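Local coordinates for methyltransferase-like protein (Saccharopolyspora spinosa, PDB 4PNE) that catalyses a [4+2] cycloaddition in spinosyn biosynthesis, using a methyltransferase-like fold that holds S-adenosyl-L-homocysteine, at residues Arg87-Gly92 / Asn114-Thr119; Asp162-Met167 / Arg185-Gly190; Gly190-Val195 / Ile294-Lys299. All blocks are in the same frame, centred on the assembly; numbering follows the deposited sequence.

Contact 1: Arg87-Gly92 / Asn114-Thr119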
loop_
_atom_site.group_PDB
_atom_site.type_symbol
_atom_site.label_atom_id
_atom_site.label_comp_id
_atom_site.label_asym_id
_atom_site.label_seq_id
_atom_site.Cartn_x
_atom_site.Cartn_y
_atom_site.Cartn_z
ATOM N N ARG A 87 12.194 8.847 2.028
ATOM C CA ARG A 87 13.007 8.149 1.040
ATOM C C ARG A 87 12.629 8.508 -0.391
ATOM O O ARG A 87 13.365 8.177 -1.331
ATOM C CB ARG A 87 12.882 6.635 1.248
ATOM C CG ARG A 87 13.565 6.107 2.491
ATOM C CD ARG A 87 12.869 4.838 3.000
ATOM N NE ARG A 87 13.481 4.269 4.196
ATOM C CZ ARG A 87 13.537 4.872 5.386
ATOM N NH1 ARG A 87 13.057 6.104 5.560
ATOM N NH2 ARG A 87 14.123 4.256 6.411
ATOM N N THR A 88 11.507 9.217 -0.557
ATOM C CA THR A 88 10.925 9.394 -1.879
ATOM C C THR A 88 10.593 10.842 -2.240
ATOM O O THR A 88 10.536 11.168 -3.416
ATOM C CB THR A 88 9.638 8.566 -2.043
ATOM O OG1 THR A 88 8.679 8.962 -1.051
ATOM C CG2 THR A 88 9.947 7.122 -1.902
ATOM N N VAL A 89 10.397 11.707 -1.252
ATOM C CA VAL A 89 10.032 13.096 -1.520
ATOM C C VAL A 89 11.287 13.887 -1.240
ATOM O O VAL A 89 11.595 14.199 -0.099
ATOM C CB VAL A 89 8.851 13.570 -0.659
ATOM C CG1 VAL A 89 8.536 15.039 -0.891
ATOM C CG2 VAL A 89 7.608 12.712 -0.947
ATOM N N LEU A 90 12.025 14.195 -2.296
ATOM C CA LEU A 90 13.382 14.681 -2.126
ATOM C C LEU A 90 13.464 16.204 -2.228
ATOM O O LEU A 90 14.503 16.795 -1.923
ATOM C CB LEU A 90 14.291 14.028 -3.160
ATOM C CG LEU A 90 14.275 12.492 -3.226
ATOM C CD1 LEU A 90 15.260 12.027 -4.276
ATOM C CD2 LEU A 90 14.565 11.848 -1.878
ATOM N N ASP A 91 12.363 16.844 -2.619
ATOM C CA ASP A 91 12.330 18.291 -2.733
ATOM C C ASP A 91 10.889 18.765 -2.764
ATOM O O ASP A 91 9.992 17.956 -2.928
ATOM C CB ASP A 91 13.060 18.725 -4.006
ATOM C CG ASP A 91 13.666 20.099 -3.896
ATOM O OD1 ASP A 91 13.230 20.901 -3.026
ATOM O OD2 ASP A 91 14.606 20.360 -4.678
ATOM N N GLY A 92 10.666 20.067 -2.608
ATOM C CA GLY A 92 9.367 20.634 -2.919
ATOM C C GLY A 92 9.200 20.679 -4.432
ATOM O O GLY A 92 10.174 20.654 -5.176
ATOM N N ASN A 114 4.210 19.229 2.730
ATOM C CA ASN A 114 5.069 19.250 1.533
ATOM C C ASN A 114 4.335 19.882 0.354
ATOM O O ASN A 114 3.256 19.419 -0.044
ATOM C CB ASN A 114 5.513 17.825 1.173
ATOM C CG ASN A 114 6.414 17.220 2.221
ATOM O OD1 ASN A 114 7.622 17.374 2.156
ATOM N ND2 ASN A 114 5.833 16.507 3.182
ATOM N N ALA A 115 4.916 20.951 -0.197
ATOM C CA ALA A 115 4.346 21.606 -1.359
ATOM C C ALA A 115 4.702 20.835 -2.630
ATOM O O ALA A 115 5.599 21.220 -3.408
ATOM C CB ALA A 115 4.808 23.033 -1.451
ATOM N N ILE A 116 4.006 19.725 -2.813
ATOM C CA ILE A 116 4.154 18.839 -3.959
ATOM C C ILE A 116 2.799 18.542 -4.538
ATOM O O ILE A 116 1.776 18.944 -3.985
ATOM C CB ILE A 116 4.863 17.512 -3.573
ATOM C CG1 ILE A 116 4.026 16.684 -2.586
ATOM C CG2 ILE A 116 6.189 17.808 -2.959
ATOM C CD1 ILE A 116 4.664 15.359 -2.211
ATOM N N GLN A 117 2.801 17.848 -5.673
ATOM C CA GLN A 117 1.577 17.421 -6.323
ATOM C C GLN A 117 1.535 15.895 -6.331
ATOM O O GLN A 117 2.436 15.243 -6.864
ATOM C CB GLN A 117 1.472 17.980 -7.742
ATOM C CG GLN A 117 1.037 19.451 -7.807
ATOM C CD GLN A 117 2.207 20.408 -7.649
ATOM O OE1 GLN A 117 2.912 20.693 -8.603
ATOM N NE2 GLN A 117 2.416 20.904 -6.435
ATOM N N ILE A 118 0.521 15.331 -5.672
ATOM C CA ILE A 118 0.321 13.895 -5.626
ATOM C C ILE A 118 -0.886 13.536 -6.454
ATOM O O ILE A 118 -1.965 14.110 -6.269
ATOM C CB ILE A 118 0.120 13.395 -4.208
ATOM C CG1 ILE A 118 1.285 13.810 -3.315
ATOM C CG2 ILE A 118 0.006 11.880 -4.232
ATOM C CD1 ILE A 118 1.107 13.440 -1.824
ATOM N N THR A 119 -0.668 12.615 -7.380
ATOM C CA THR A 119 -1.702 11.951 -8.152
ATOM C C THR A 119 -1.904 10.597 -7.484
ATOM O O THR A 119 -1.038 9.759 -7.583
ATOM C CB THR A 119 -1.289 11.778 -9.629
ATOM O OG1 THR A 119 -1.032 13.076 -10.223
ATOM C CG2 THR A 119 -2.361 11.049 -10.426
HETATM O O HOH W 1 8.658 18.753 -0.138
#
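Val89 points its isopropyl group at the side chain of Ile116, and the two meet tip to tip, Val89 CG1 lying 4.1 Å from Ile116 CD1. Both residues belong to turns that lead from a helix into a parallel strand of the Rossmann-like methyltransferase sheet: 87-92 runs from helix 73-88 toward strand 95-99, and 114-119 from the end of helix 105-113 into strand 117-122. The contact therefore sits where these strands begin, with the Val89 side chain about 13 Å from the bound S-adenosyl-L-homocysteine. Ile116 has CG1 in the crowded position between its backbone N and carbonyl carbon (chi1 65°), and from there the chain runs out extended, which carries CD1 up to both methyls of Val89. The other branch, CG2, turns to the backbone of the opposite turn and lies 3.8 Å from Asp91 O. Asn114 flanks the apolar pair, its OD1 3.9 Å from Val89 CG1. The two ends of that amide have separate jobs: ND2 bonds back to Val110 O in helix 105-113, while OD1 accepts a hydrogen bond of 2.9 Å from a water. The same water donates weakly to Asp91 O, so a solvent molecule bridges the turns beside the small apolar patch. Further out, Gly92 passes Ala115 in backbone packing alone, its C atom 3.8 Å from Ala115 O. Just beyond the segment, Gly93 and Ala115 do share a backbone hydrogen bond, and Gln117 pairs with Val94 and Leu96 as the two strands come alongside each other. Ala115 is itself the centre of an inverse gamma turn, closed by a weak hydrogen bond of 2.9 Å from Ile116 N to Asn114 O.

Contact 2: Asp162-Met167 / Arg185-Gly190. With SAH (S-adenosyl-L-homocysteine), chain C.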
loop_
_atom_site.group_PDB
_atom_site.type_symbol
_atom_site.label_atom_id
_atom_site.label_comp_id
_atom_site.label_asym_id
_atom_site.label_seq_id
_atom_site.Cartn_x
_atom_site.Cartn_y
_atom_site.Cartn_z
ATOM N N ASP A 162 8.252 12.589 -10.807
ATOM C CA ASP A 162 9.525 12.590 -10.114
ATOM C C ASP A 162 9.677 11.405 -9.155
ATOM O O ASP A 162 10.790 10.969 -8.858
ATOM C CB ASP A 162 9.702 13.887 -9.319
ATOM C CG ASP A 162 9.625 15.128 -10.200
ATOM O OD1 ASP A 162 10.603 15.409 -10.917
ATOM O OD2 ASP A 162 8.593 15.834 -10.216
ATOM N N ALA A 163 8.555 10.901 -8.655
ATOM C CA ALA A 163 8.565 9.844 -7.668
ATOM C C ALA A 163 7.266 9.087 -7.698
ATOM O O ALA A 163 6.272 9.537 -8.294
ATOM C CB ALA A 163 8.796 10.400 -6.288
ATOM N N ALA A 164 7.282 7.946 -7.032
ATOM C CA ALA A 164 6.117 7.117 -6.878
ATOM C C ALA A 164 6.155 6.353 -5.577
ATOM O O ALA A 164 7.231 6.046 -5.077
ATOM C CB ALA A 164 6.037 6.149 -8.028
ATOM N N TRP A 165 4.976 6.008 -5.067
ATOM C CA TRP A 165 4.799 5.068 -3.966
ATOM C C TRP A 165 4.042 3.820 -4.452
ATOM O O TRP A 165 3.117 3.926 -5.236
ATOM C CB TRP A 165 3.996 5.661 -2.830
ATOM C CG TRP A 165 4.538 6.841 -2.182
ATOM C CD1 TRP A 165 5.845 7.240 -2.166
ATOM C CD2 TRP A 165 3.802 7.831 -1.462
ATOM N NE1 TRP A 165 5.971 8.392 -1.431
ATOM C CE2 TRP A 165 4.726 8.773 -0.994
ATOM C CE3 TRP A 165 2.447 7.985 -1.125
ATOM C CZ2 TRP A 165 4.343 9.885 -0.263
ATOM C CZ3 TRP A 165 2.073 9.068 -0.375
ATOM C CH2 TRP A 165 3.004 10.004 0.053
ATOM N N ALA A 166 4.358 2.655 -3.882
ATOM C CA ALA A 166 3.455 1.512 -3.938
ATOM C C ALA A 166 3.509 0.892 -2.558
ATOM O O ALA A 166 4.328 0.009 -2.304
ATOM C CB ALA A 166 3.833 0.515 -5.021
ATOM N N MET A 167 2.678 1.431 -1.668
ATOM C CA MET A 167 2.585 0.976 -0.293
ATOM C C MET A 167 1.498 -0.061 -0.207
ATOM O O MET A 167 0.328 0.285 -0.200
ATOM C CB MET A 167 2.332 2.157 0.637
ATOM C CG MET A 167 3.548 3.002 0.939
ATOM S SD MET A 167 3.297 4.190 2.312
ATOM C CE MET A 167 2.627 5.494 1.314
ATOM N N ARG A 185 7.994 3.333 -16.681
ATOM C CA ARG A 185 7.720 4.133 -17.868
ATOM C C ARG A 185 7.370 5.583 -17.511
ATOM O O ARG A 185 7.912 6.532 -18.111
ATOM C CB ARG A 185 6.564 3.539 -18.685
ATOM C CG ARG A 185 6.292 4.271 -20.021
ATOM C CD ARG A 185 5.187 3.622 -20.844
ATOM N NE ARG A 185 3.889 3.679 -20.162
ATOM C CZ ARG A 185 3.155 4.787 -20.035
ATOM N NH1 ARG A 185 3.581 5.935 -20.563
ATOM N NH2 ARG A 185 1.982 4.737 -19.407
ATOM N N VAL A 186 6.449 5.774 -16.567
ATOM C CA VAL A 186 5.958 7.128 -16.281
ATOM C C VAL A 186 6.846 7.902 -15.292
ATOM O O VAL A 186 6.677 9.099 -15.153
ATOM C CB VAL A 186 4.492 7.115 -15.755
ATOM C CG1 VAL A 186 3.580 6.381 -16.712
ATOM C CG2 VAL A 186 4.423 6.466 -14.370
ATOM N N LEU A 187 7.799 7.250 -14.625
ATOM C CA LEU A 187 8.815 7.979 -13.876
ATOM C C LEU A 187 9.757 8.678 -14.839
ATOM O O LEU A 187 10.043 8.143 -15.910
ATOM C CB LEU A 187 9.639 7.058 -12.978
ATOM C CG LEU A 187 9.000 6.601 -11.679
ATOM C CD1 LEU A 187 9.826 5.510 -11.071
ATOM C CD2 LEU A 187 8.904 7.751 -10.713
ATOM N N LYS A 188 10.242 9.838 -14.419
ATOM C CA LYS A 188 11.315 10.542 -15.117
ATOM C C LYS A 188 12.613 9.807 -14.869
ATOM O O LYS A 188 12.742 9.082 -13.891
ATOM C CB LYS A 188 11.379 11.993 -14.623
ATOM C CG LYS A 188 10.151 12.782 -14.960
ATOM C CD LYS A 188 10.118 14.132 -14.258
ATOM C CE LYS A 188 8.853 14.883 -14.590
ATOM N NZ LYS A 188 8.701 16.077 -13.708
ATOM N N PRO A 189 13.609 9.993 -15.753
ATOM C CA PRO A 189 14.915 9.413 -15.434
ATOM C C PRO A 189 15.426 9.900 -14.091
ATOM O O PRO A 189 15.347 11.110 -13.780
ATOM C CB PRO A 189 15.816 9.907 -16.580
ATOM C CG PRO A 189 14.873 10.189 -17.696
ATOM C CD PRO A 189 13.589 10.670 -17.060
ATOM N N GLY A 190 15.906 8.953 -13.287
ATOM C CA GLY A 190 16.308 9.261 -11.931
ATOM C C GLY A 190 15.170 9.258 -10.917
ATOM O O GLY A 190 15.427 9.388 -9.739
HETATM N N SAH C . -1.299 2.726 -0.287
HETATM C CA SAH C . -2.523 2.791 0.516
HETATM C CB SAH C . -3.481 1.623 0.297
HETATM C CG SAH C . -2.919 0.224 0.264
HETATM S SD SAH C . -4.242 -0.993 0.182
HETATM C C SAH C . -2.157 2.897 1.970
HETATM O O SAH C . -2.996 3.260 2.776
HETATM O OXT SAH C . -0.988 2.705 2.317
HETATM C "C5'" SAH C . -4.018 -1.467 -1.552
HETATM C "C4'" SAH C . -4.460 -0.401 -2.544
HETATM O "O4'" SAH C . -4.039 -0.765 -3.852
HETATM C "C3'" SAH C . -5.965 -0.221 -2.637
HETATM O "O3'" SAH C . -6.190 1.177 -2.620
HETATM C "C2'" SAH C . -6.328 -0.854 -3.971
HETATM O "O2'" SAH C . -7.510 -0.377 -4.612
HETATM C "C1'" SAH C . -5.069 -0.555 -4.782
HETATM N N9 SAH C . -4.945 -1.410 -5.977
HETATM C C8 SAH C . -5.050 -2.756 -6.112
HETATM N N7 SAH C . -4.908 -3.097 -7.413
HETATM C C5 SAH C . -4.727 -1.960 -8.113
HETATM C C6 SAH C . -4.552 -1.701 -9.457
HETATM N N6 SAH C . -4.511 -2.676 -10.353
HETATM N N1 SAH C . -4.373 -0.428 -9.864
HETATM C C2 SAH C . -4.389 0.619 -8.967
HETATM N N3 SAH C . -4.611 0.381 -7.641
HETATM C C4 SAH C . -4.746 -0.898 -7.224
#
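The carboxylate of Asp162 is met from off its plane by the ammonium of Lys188, with NZ 3.4 Å from OD1 in a weak hydrogen bond and salt bridge. NZ is almost as near to the second oxygen, 3.5 Å from OD2, but the stronger partner of OD2 is the backbone N of Arg95. Lys188 comes over on an extended chain, at a slant to the Asp162 side chain. A second flat group is the peptide after Ala163: Leu187 CD2 rests on one face of it, 3.7 Å from Ala163 C, and also touches Ala164 CB at 4.2 Å. Within 162-167, the methyl CE of Met167 lies over one face of the Trp165 ring, toward the rim, and at the ring's edge NE1 bonds to Thr88 OG1. At the ligand-side end of this Rossmann-like sheet, Met167 O accepts a hydrogen bond of 2.9 Å from the amino N of S-adenosyl-L-homocysteine. Strand 161-167 thus lies between strands 95-99 and 191-200 and runs from the salt bridge to the pocket, while 185-190 ends helix 176-186 and turns the chain into strand 191-200.

Contact 3: Gly190-Val195 / Ile294-Lys299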
loop_
_atom_site.group_PDB
_atom_site.type_symbol
_atom_site.label_atom_id
_atom_site.label_comp_id
_atom_site.label_asym_id
_atom_site.label_seq_id
_atom_site.Cartn_x
_atom_site.Cartn_y
_atom_site.Cartn_z
ATOM N N GLY A 190 15.906 8.953 -13.287
ATOM C CA GLY A 190 16.308 9.261 -11.931
ATOM C C GLY A 190 15.170 9.258 -10.917
ATOM O O GLY A 190 15.427 9.388 -9.739
ATOM N N GLY A 191 13.928 9.156 -11.382
ATOM C CA GLY A 191 12.771 9.137 -10.501
ATOM C C GLY A 191 12.795 7.969 -9.532
ATOM O O GLY A 191 13.159 6.857 -9.899
ATOM N N ILE A 192 12.320 8.230 -8.321
ATOM C CA ILE A 192 12.371 7.285 -7.227
ATOM C C ILE A 192 11.052 6.579 -6.944
ATOM O O ILE A 192 10.008 7.226 -6.897
ATOM C CB ILE A 192 12.777 7.992 -5.947
ATOM C CG1 ILE A 192 14.021 8.844 -6.163
ATOM C CG2 ILE A 192 12.975 6.970 -4.832
ATOM C CD1 ILE A 192 15.284 8.062 -6.349
ATOM N N LEU A 193 11.105 5.259 -6.774
ATOM C CA LEU A 193 9.946 4.466 -6.365
ATOM C C LEU A 193 10.167 3.909 -4.981
ATOM O O LEU A 193 11.179 3.256 -4.732
ATOM C CB LEU A 193 9.683 3.305 -7.329
ATOM C CG LEU A 193 8.680 2.221 -6.910
ATOM C CD1 LEU A 193 7.256 2.780 -6.806
ATOM C CD2 LEU A 193 8.752 1.023 -7.891
ATOM N N GLY A 194 9.223 4.142 -4.086
ATOM C CA GLY A 194 9.253 3.522 -2.779
ATOM C C GLY A 194 8.163 2.493 -2.679
ATOM O O GLY A 194 7.007 2.822 -2.925
ATOM N N VAL A 195 8.536 1.271 -2.323
ATOM C CA VAL A 195 7.635 0.141 -2.197
ATOM C C VAL A 195 7.621 -0.422 -0.791
ATOM O O VAL A 195 8.683 -0.648 -0.205
ATOM C CB VAL A 195 8.045 -1.001 -3.156
ATOM C CG1 VAL A 195 7.215 -2.288 -2.976
ATOM C CG2 VAL A 195 8.091 -0.517 -4.615
ATOM N N ILE A 294 10.716 -2.580 3.171
ATOM C CA ILE A 294 10.724 -1.268 2.571
ATOM C C ILE A 294 11.804 -1.251 1.500
ATOM O O ILE A 294 12.972 -1.540 1.794
ATOM C CB ILE A 294 10.990 -0.137 3.603
ATOM C CG1 ILE A 294 9.998 -0.224 4.769
ATOM C CG2 ILE A 294 10.920 1.223 2.924
ATOM C CD1 ILE A 294 10.353 0.760 5.909
ATOM N N LEU A 295 11.411 -1.031 0.248
ATOM C CA LEU A 295 12.326 -0.986 -0.895
ATOM C C LEU A 295 12.340 0.406 -1.533
ATOM O O LEU A 295 11.289 1.022 -1.730
ATOM C CB LEU A 295 11.908 -2.023 -1.942
ATOM C CG LEU A 295 11.497 -3.418 -1.423
ATOM C CD1 LEU A 295 11.001 -4.320 -2.554
ATOM C CD2 LEU A 295 12.640 -4.078 -0.643
ATOM N N THR A 296 13.524 0.901 -1.883
ATOM C CA THR A 296 13.683 2.132 -2.652
ATOM C C THR A 296 14.412 1.761 -3.929
ATOM O O THR A 296 15.430 1.059 -3.921
ATOM C CB THR A 296 14.446 3.208 -1.864
ATOM O OG1 THR A 296 13.872 3.324 -0.555
ATOM C CG2 THR A 296 14.395 4.558 -2.578
ATOM N N ALA A 297 13.857 2.202 -5.045
ATOM C CA ALA A 297 14.381 1.895 -6.348
ATOM C C ALA A 297 14.295 3.130 -7.187
ATOM O O ALA A 297 13.578 4.071 -6.825
ATOM C CB ALA A 297 13.611 0.782 -6.980
ATOM N N ARG A 298 15.070 3.195 -8.270
ATOM C CA ARG A 298 14.957 4.361 -9.150
ATOM C C ARG A 298 15.110 3.996 -10.625
ATOM O O ARG A 298 15.724 2.986 -10.988
ATOM C CB ARG A 298 15.963 5.417 -8.768
ATOM C CG ARG A 298 17.294 5.201 -9.341
ATOM C CD ARG A 298 18.111 6.452 -9.242
ATOM N NE ARG A 298 19.493 6.042 -9.276
ATOM C CZ ARG A 298 20.517 6.856 -9.118
ATOM N NH1 ARG A 298 20.318 8.158 -8.928
ATOM N NH2 ARG A 298 21.732 6.348 -9.159
ATOM N N LYS A 299 14.519 4.823 -11.461
ATOM C CA LYS A 299 14.685 4.748 -12.886
ATOM C C LYS A 299 16.097 5.259 -13.165
ATOM O O LYS A 299 16.488 6.297 -12.639
ATOM C CB LYS A 299 13.648 5.594 -13.595
ATOM C CG LYS A 299 13.614 5.408 -15.131
ATOM C CD LYS A 299 12.512 6.177 -15.760
ATOM C CE LYS A 299 12.354 5.848 -17.235
ATOM N NZ LYS A 299 11.093 6.367 -17.742
HETATM O O HOH W 2 17.956 10.060 -9.020
#
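Ile192, Thr296 and Arg298 put their side chains on one face of the sheet, while Leu193, Val195, Leu295 and Ala297 occupy the other. On the first face Ile192 crosses both neighbours obliquely: its CG2, anti to the backbone N, meets Thr296 CG2 at 3.6 Å, and its CD1 reaches Arg298 CB at 3.6 Å. On the second face Val195 and Leu295 stand side by side, CB to CB 4.2 Å, and Leu295 continues onto helix 223-233. Segments 191-195 and 294-298 run antiparallel, their N-to-C directions 158° apart. Leu193 with Ala297 and Val195 with Leu295 are the hydrogen-bonded pairs; Leu295 N to Val195 O, 2.8 Å, is almost straight. Beyond Ile192 and Arg298, Lys299 N bonds to Gly191 O, and Gly190 N approaches Lys299 O from above the carbonyl plane, a more bent bond of 2.8 Å. A water links Arg298 NH1 to Gly190 O. The reversed strand 290-298, inserted between strands 191-200 and 236-242, is the hallmark of the class I methyltransferase fold. Main-chain bonds and hydrocarbon thus hold the pairing, while the charged ends lead away from the paired strand and are satisfied beside it, Arg298 by Glu236 and Lys299 by Leu187 O.

In the fold
All three contacts reach the same mixed sheet. Contact 1 lies at the surface, joining two helix-to-strand turns through a few methyl groups and a water. Contacts 2 and 3 are buried; they share Gly190 and involve the neighbouring strands 161-167 and 191-200, but contact 2 combines one long salt bridge with packing on a peptide, whereas contact 3 is a ladder of main-chain bonds. They are tied directly by Ala166 N to Gly194 O. Segment 87-92 reaches both: Thr88 packs on Ala163 of contact 2 and on Gly194 of contact 3, where Leu90 also packs on Ile192. Only contact 2 includes a residue bonded to the ligand.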